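Local coordinates for short chain dehydrogenase (Leptospira borgpetersenii serovar Hardjo-bovis, PDB 6UH2), which binds NAD+ and probably acts as an oxidoreductase on CH-OH groups, as a member of the short-chain dehydrogenase/reductase family, at residues S15-S29 with Y40-Q54. Sequence-based numbering, arbitrary orientation.
With NAD (nicotinamide-adenine-dinucleotide), chain D.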
loop_
_atom_site.group_PDB
_atom_site.type_symbol
_atom_site.label_atom_id
_atom_site.label_comp_id
_atom_site.label_asym_id
_atom_site.label_seq_id
_atom_site.Cartn_x
_atom_site.Cartn_y
_atom_site.Cartn_z
ATOM N N SER B 15 0.573 -6.649 16.900
ATOM C CA SER B 15 1.203 -7.401 17.980
ATOM C C SER B 15 0.829 -8.885 17.912
ATOM O O SER B 15 1.701 -9.760 18.004
ATOM C CB SER B 15 0.811 -6.803 19.328
ATOM O OG SER B 15 1.803 -7.087 20.293
ATOM N N ASP B 16 -0.467 -9.189 17.766
ATOM C CA ASP B 16 -0.887 -10.581 17.604
ATOM C C ASP B 16 -0.244 -11.211 16.377
ATOM O O ASP B 16 0.046 -12.410 16.369
ATOM C CB ASP B 16 -2.408 -10.686 17.479
ATOM C CG ASP B 16 -3.133 -10.236 18.721
ATOM O OD1 ASP B 16 -2.503 -10.208 19.801
ATOM O OD2 ASP B 16 -4.336 -9.910 18.616
ATOM N N GLU B 17 -0.041 -10.417 15.326
ATOM C CA GLU B 17 0.489 -10.920 14.061
ATOM C C GLU B 17 1.995 -11.154 14.114
ATOM O O GLU B 17 2.494 -12.172 13.621
ATOM C CB GLU B 17 0.167 -9.924 12.952
ATOM C CG GLU B 17 0.760 -10.264 11.622
ATOM C CD GLU B 17 -0.289 -10.733 10.655
ATOM O OE1 GLU B 17 -1.482 -10.436 10.889
ATOM O OE2 GLU B 17 0.083 -11.409 9.678
ATOM N N PHE B 18 2.733 -10.222 14.694
ATOM C CA PHE B 18 4.187 -10.234 14.601
ATOM C C PHE B 18 4.892 -10.874 15.796
ATOM O O PHE B 18 6.117 -11.034 15.746
ATOM C CB PHE B 18 4.691 -8.804 14.419
ATOM C CG PHE B 18 4.360 -8.212 13.063
ATOM C CD1 PHE B 18 4.653 -8.909 11.894
ATOM C CD2 PHE B 18 3.769 -6.967 12.964
ATOM C CE1 PHE B 18 4.360 -8.355 10.638
ATOM C CE2 PHE B 18 3.472 -6.412 11.721
ATOM C CZ PHE B 18 3.766 -7.108 10.560
ATOM N N GLN B 19 4.164 -11.254 16.857
ATOM C CA GLN B 19 4.847 -11.705 18.072
ATOM C C GLN B 19 5.623 -12.996 17.849
ATOM O O GLN B 19 6.603 -13.250 18.560
ATOM C CB GLN B 19 3.854 -11.875 19.225
ATOM C CG GLN B 19 2.886 -13.027 19.078
ATOM C CD GLN B 19 2.008 -13.199 20.311
ATOM O OE1 GLN B 19 1.393 -12.245 20.779
ATOM N NE2 GLN B 19 1.950 -14.418 20.842
ATOM N N ASP B 20 5.226 -13.819 16.876
ATOM C CA ASP B 20 5.938 -15.062 16.599
ATOM C C ASP B 20 6.798 -14.954 15.350
ATOM O O ASP B 20 7.233 -15.976 14.808
ATOM C CB ASP B 20 4.958 -16.241 16.488
ATOM C CG ASP B 20 4.077 -16.175 15.238
ATOM O OD1 ASP B 20 4.025 -15.122 14.575
ATOM O OD2 ASP B 20 3.434 -17.195 14.913
ATOM N N LYS B 21 7.056 -13.733 14.885
ATOM C CA LYS B 21 7.774 -13.522 13.640
ATOM C C LYS B 21 9.210 -13.098 13.916
ATOM O O LYS B 21 9.507 -12.406 14.899
ATOM C CB LYS B 21 7.066 -12.462 12.776
ATOM C CG LYS B 21 5.681 -12.895 12.262
ATOM C CD LYS B 21 5.804 -14.212 11.497
ATOM C CE LYS B 21 4.502 -14.657 10.865
ATOM N NZ LYS B 21 3.382 -14.534 11.796
ATOM N N LEU B 22 10.101 -13.532 13.033
ATOM C CA LEU B 22 11.507 -13.147 13.057
ATOM C C LEU B 22 11.792 -12.350 11.790
ATOM O O LEU B 22 11.577 -12.846 10.684
ATOM C CB LEU B 22 12.407 -14.381 13.150
ATOM C CG LEU B 22 13.915 -14.100 13.074
ATOM C CD1 LEU B 22 14.326 -13.140 14.165
ATOM C CD2 LEU B 22 14.695 -15.389 13.214
ATOM N N VAL B 23 12.239 -11.106 11.954
ATOM C CA VAL B 23 12.440 -10.177 10.846
ATOM C C VAL B 23 13.936 -9.974 10.655
ATOM O O VAL B 23 14.641 -9.569 11.590
ATOM C CB VAL B 23 11.748 -8.833 11.107
ATOM C CG1 VAL B 23 11.902 -7.906 9.889
ATOM C CG2 VAL B 23 10.280 -9.038 11.468
ATOM N N LEU B 24 14.413 -10.239 9.446
ATOM C CA LEU B 24 15.790 -9.975 9.047
ATOM C C LEU B 24 15.809 -8.700 8.209
ATOM O O LEU B 24 15.214 -8.662 7.128
ATOM C CB LEU B 24 16.336 -11.159 8.244
ATOM C CG LEU B 24 17.774 -11.111 7.752
ATOM C CD1 LEU B 24 18.677 -11.008 8.954
ATOM C CD2 LEU B 24 18.122 -12.367 6.910
ATOM N N ILE B 25 16.496 -7.664 8.689
ATOM C CA ILE B 25 16.509 -6.352 8.038
ATOM C C ILE B 25 17.949 -5.983 7.709
ATOM O O ILE B 25 18.762 -5.789 8.618
ATOM C CB ILE B 25 15.882 -5.260 8.921
ATOM C CG1 ILE B 25 14.600 -5.759 9.592
ATOM C CG2 ILE B 25 15.620 -4.003 8.090
ATOM C CD1 ILE B 25 13.955 -4.752 10.545
ATOM N N THR B 26 18.263 -5.875 6.420
ATOM C CA THR B 26 19.563 -5.359 6.023
ATOM C C THR B 26 19.532 -3.840 6.133
ATOM O O THR B 26 18.481 -3.210 5.981
ATOM C CB THR B 26 19.925 -5.769 4.590
ATOM O OG1 THR B 26 19.088 -5.059 3.666
ATOM C CG2 THR B 26 19.743 -7.266 4.393
ATOM N N GLY B 27 20.692 -3.254 6.421
ATOM C CA GLY B 27 20.742 -1.815 6.588
ATOM C C GLY B 27 19.921 -1.301 7.748
ATOM O O GLY B 27 19.510 -0.141 7.738
ATOM N N GLY B 28 19.678 -2.140 8.759
ATOM C CA GLY B 28 18.821 -1.798 9.882
ATOM C C GLY B 28 19.387 -0.753 10.815
ATOM O O GLY B 28 18.660 -0.288 11.704
ATOM N N SER B 29 20.651 -0.366 10.642
ATOM C CA SER B 29 21.227 0.678 11.478
ATOM C C SER B 29 20.983 2.085 10.935
ATOM O O SER B 29 21.270 3.059 11.644
ATOM C CB SER B 29 22.733 0.446 11.649
ATOM O OG SER B 29 22.968 -0.805 12.277
ATOM N N TYR B 40 9.187 -2.924 14.797
ATOM C CA TYR B 40 8.975 -4.361 14.902
ATOM C C TYR B 40 9.208 -4.858 16.324
ATOM O O TYR B 40 8.455 -5.702 16.821
ATOM C CB TYR B 40 9.881 -5.107 13.927
ATOM C CG TYR B 40 9.286 -5.267 12.550
ATOM C CD1 TYR B 40 8.175 -6.081 12.340
ATOM C CD2 TYR B 40 9.839 -4.616 11.456
ATOM C CE1 TYR B 40 7.628 -6.239 11.061
ATOM C CE2 TYR B 40 9.301 -4.764 10.189
ATOM C CZ TYR B 40 8.207 -5.578 9.994
ATOM O OH TYR B 40 7.688 -5.723 8.726
ATOM N N LEU B 41 10.233 -4.340 17.006
ATOM C CA LEU B 41 10.433 -4.744 18.399
ATOM C C LEU B 41 9.243 -4.354 19.273
ATOM O O LEU B 41 8.891 -5.085 20.208
ATOM C CB LEU B 41 11.717 -4.126 18.953
ATOM C CG LEU B 41 13.027 -4.661 18.383
ATOM C CD1 LEU B 41 14.180 -3.790 18.862
ATOM C CD2 LEU B 41 13.233 -6.131 18.772
ATOM N N SER B 42 8.596 -3.222 18.981
ATOM C CA SER B 42 7.504 -2.786 19.842
ATOM C C SER B 42 6.247 -3.635 19.666
ATOM O O SER B 42 5.401 -3.652 20.568
ATOM C CB SER B 42 7.190 -1.313 19.596
ATOM O OG SER B 42 6.430 -1.165 18.410
ATOM N N VAL B 43 6.113 -4.356 18.551
ATOM C CA VAL B 43 4.992 -5.274 18.355
ATOM C C VAL B 43 5.447 -6.715 18.578
ATOM O O VAL B 43 4.885 -7.652 18.000
ATOM C CB VAL B 43 4.348 -5.088 16.966
ATOM C CG1 VAL B 43 3.707 -3.696 16.884
ATOM C CG2 VAL B 43 5.375 -5.281 15.838
ATOM N N SER B 44 6.467 -6.895 19.423
ATOM C CA SER B 44 6.920 -8.175 19.977
ATOM C C SER B 44 7.643 -9.076 18.981
ATOM O O SER B 44 7.910 -10.242 19.305
ATOM C CB SER B 44 5.763 -8.963 20.614
ATOM O OG SER B 44 5.225 -8.239 21.703
ATOM N N ALA B 45 7.990 -8.584 17.793
ATOM C CA ALA B 45 8.768 -9.396 16.867
ATOM C C ALA B 45 10.198 -9.566 17.380
ATOM O O ALA B 45 10.676 -8.806 18.225
ATOM C CB ALA B 45 8.788 -8.757 15.473
ATOM N N ARG B 46 10.868 -10.603 16.886
ATOM C CA ARG B 46 12.316 -10.715 17.018
ATOM C C ARG B 46 12.931 -10.130 15.757
ATOM O O ARG B 46 12.392 -10.308 14.663
ATOM C CB ARG B 46 12.752 -12.168 17.212
ATOM C CG ARG B 46 12.319 -12.779 18.580
ATOM C CD ARG B 46 12.517 -14.300 18.601
ATOM N NE ARG B 46 11.450 -14.977 17.862
ATOM C CZ ARG B 46 11.612 -16.086 17.147
ATOM N NH1 ARG B 46 12.806 -16.654 17.065
ATOM N NH2 ARG B 46 10.575 -16.622 16.516
ATOM N N VAL B 47 14.030 -9.392 15.915
ATOM C CA VAL B 47 14.619 -8.642 14.810
ATOM C C VAL B 47 16.106 -8.937 14.739
ATOM O O VAL B 47 16.806 -8.873 15.757
ATOM C CB VAL B 47 14.395 -7.125 14.949
ATOM C CG1 VAL B 47 15.058 -6.396 13.767
ATOM C CG2 VAL B 47 12.910 -6.811 15.023
ATOM N N ILE B 48 16.585 -9.267 13.542
ATOM C CA ILE B 48 18.011 -9.379 13.266
ATOM C C ILE B 48 18.374 -8.267 12.288
ATOM O O ILE B 48 17.799 -8.174 11.195
ATOM C CB ILE B 48 18.384 -10.760 12.704
ATOM C CG1 ILE B 48 18.084 -11.855 13.731
ATOM C CG2 ILE B 48 19.860 -10.790 12.307
ATOM C CD1 ILE B 48 18.239 -13.265 13.209
ATOM N N CYS B 49 19.316 -7.425 12.679
ATOM C CA CYS B 49 19.820 -6.369 11.809
ATOM C C CYS B 49 21.153 -6.806 11.211
ATOM O O CYS B 49 22.077 -7.161 11.954
ATOM C CB CYS B 49 19.983 -5.063 12.588
ATOM S SG CYS B 49 20.957 -3.836 11.677
ATOM N N LEU B 50 21.249 -6.798 9.875
ATOM C CA LEU B 50 22.503 -7.031 9.161
ATOM C C LEU B 50 22.992 -5.699 8.610
ATOM O O LEU B 50 22.336 -5.107 7.746
ATOM C CB LEU B 50 22.343 -8.025 8.008
ATOM C CG LEU B 50 21.883 -9.461 8.209
ATOM C CD1 LEU B 50 22.045 -10.222 6.902
ATOM C CD2 LEU B 50 22.671 -10.131 9.311
ATOM N N ASP B 51 24.158 -5.249 9.077
ATOM C CA ASP B 51 24.641 -3.916 8.740
ATOM C C ASP B 51 26.110 -3.874 9.121
ATOM O O ASP B 51 26.471 -4.451 10.153
ATOM C CB ASP B 51 23.825 -2.859 9.508
ATOM C CG ASP B 51 23.937 -1.452 8.915
ATOM O OD1 ASP B 51 25.068 -0.961 8.707
ATOM O OD2 ASP B 51 22.879 -0.821 8.692
ATOM N N PRO B 52 26.995 -3.278 8.312
ATOM C CA PRO B 52 28.387 -3.107 8.775
ATOM C C PRO B 52 28.512 -2.136 9.933
ATOM O O PRO B 52 29.503 -2.199 10.672
ATOM C CB PRO B 52 29.122 -2.592 7.528
ATOM C CG PRO B 52 28.074 -1.996 6.693
ATOM C CD PRO B 52 26.831 -2.830 6.924
ATOM N N GLU B 53 27.540 -1.250 10.111
ATOM C CA GLU B 53 27.561 -0.235 11.152
ATOM C C GLU B 53 26.712 -0.675 12.333
ATOM O O GLU B 53 25.623 -1.236 12.167
ATOM C CB GLU B 53 27.040 1.107 10.626
ATOM C CG GLU B 53 27.875 1.693 9.512
ATOM C CD GLU B 53 29.321 1.866 9.919
ATOM O OE1 GLU B 53 30.220 1.500 9.125
ATOM O OE2 GLU B 53 29.552 2.358 11.044
ATOM N N GLN B 54 27.212 -0.397 13.517
ATOM C CA GLN B 54 26.494 -0.721 14.730
ATOM C C GLN B 54 25.279 0.191 14.877
ATOM O O GLN B 54 25.346 1.371 14.519
ATOM C CB GLN B 54 27.428 -0.554 15.928
ATOM C CG GLN B 54 26.842 -0.956 17.260
ATOM C CD GLN B 54 27.773 -0.623 18.399
ATOM O OE1 GLN B 54 28.811 0.011 18.197
ATOM N NE2 GLN B 54 27.415 -1.052 19.603
HETATM P PA NAD D . 20.912 5.344 5.473
HETATM O O1A NAD D . 22.135 5.836 4.658
HETATM O O2A NAD D . 20.487 6.091 6.738
HETATM O O5B NAD D . 21.060 3.756 5.847
HETATM C C5B NAD D . 21.533 2.776 4.942
HETATM C C4B NAD D . 22.055 1.684 5.835
HETATM O O4B NAD D . 22.524 0.644 4.897
HETATM C C3B NAD D . 23.258 2.111 6.690
HETATM O O3B NAD D . 23.091 1.673 8.060
HETATM C C2B NAD D . 24.421 1.334 6.058
HETATM O O2B NAD D . 25.433 0.995 7.017
HETATM C C1B NAD D . 23.712 0.113 5.426
HETATM N N9A NAD D . 24.629 -0.453 4.442
HETATM C C8A NAD D . 25.469 0.216 3.554
HETATM N N7A NAD D . 26.200 -0.621 2.868
HETATM C C5A NAD D . 25.853 -1.890 3.333
HETATM C C6A NAD D . 26.293 -3.171 3.020
HETATM N N6A NAD D . 27.239 -3.401 2.088
HETATM N N1A NAD D . 25.732 -4.207 3.663
HETATM C C2A NAD D . 24.793 -3.997 4.588
HETATM N N3A NAD D . 24.320 -2.807 4.964
HETATM C C4A NAD D . 24.880 -1.781 4.305
HETATM O O3 NAD D . 19.630 5.226 4.491
HETATM P PN NAD D . 18.047 5.446 4.708
HETATM O O1N NAD D . 17.634 6.890 4.328
HETATM O O2N NAD D . 17.670 4.778 6.033
HETATM O O5D NAD D . 17.581 4.516 3.389
HETATM C C5D NAD D . 17.133 3.196 3.613
HETATM C C4D NAD D . 16.583 2.694 2.281
HETATM O O4D NAD D . 15.562 3.620 1.732
HETATM C C3D NAD D . 17.685 2.691 1.221
HETATM O O3D NAD D . 17.493 1.611 0.299
HETATM C C2D NAD D . 17.488 4.008 0.411
HETATM O O2D NAD D . 17.942 3.926 -0.930
HETATM C C1D NAD D . 15.936 4.096 0.466
HETATM N N1N NAD D . 15.397 5.497 0.345
HETATM C C2N NAD D . 15.790 6.482 1.199
HETATM C C3N NAD D . 15.270 7.743 1.045
HETATM C C7N NAD D . 15.711 8.815 1.981
HETATM O O7N NAD D . 15.394 9.968 1.728
HETATM N N7N NAD D . 16.431 8.468 3.071
HETATM C C4N NAD D . 14.342 7.975 0.015
HETATM C C5N NAD D . 13.973 6.969 -0.828
HETATM C C6N NAD D . 14.517 5.701 -0.644
HETATM O O HOH W 1 4.105 -5.984 21.672
HETATM O O HOH W 2 9.131 -13.824 17.290
HETATM O O HOH W 3 24.333 3.627 12.775
#
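D51 and S29 meet at the adenosine ribose of NAD, at the C-terminal edge of the sheet, where strands 22-26 and 46-51 of the first beta-alpha-beta unit of a Rossmann fold lead into the NAD site. S29 N donates to D51 OD2 (3.0 Å), reaching it from above the carboxylate plane. The same carboxylate takes both ribose hydroxyls: NAD O2B donates to D51 OD1 (2.6 Å) and NAD O3B to D51 OD2. D51 CG is anti to the backbone N (chi1 -162°), which turns the carboxylate to the ribose. E53 N also donates a hydrogen bond to D51 OD1, closing an Asx turn and helping to fix the group's rotation. S29 OG donates to E53 O (2.7 Å), tying the glycine-rich turn to the loop after strand 46-51.

Behind this site, strands 22-26 and 46-51 run parallel in the central sheet. Six backbone hydrogen bonds join them and their flanks, from R46 N to K21 O through to G27 N to L50 O. Helix 31-42 makes the crossover between them. On one face of the sheet, L24 CD1 sits against I48 CG2 (3.6 Å) and L50 CG. On the other, Y40 comes from the end of that helix. V23 CG2 lies over the Y40 ring face, 3.9 Å from its centroid, a CH-pi contact. The edge of Y40 points at the face of F18 in a T-shaped pair, planes at 77°. Y40 OH is hydrogen-bonded to T241 OG1. V43 CG2 packs against F18 CD2 (3.7 Å). A Schellman motif with S44 at positive phi ends the helix. Near the strand starts, one water links Q19 O, K21 O and R46 NE (2.7 Å from the water O).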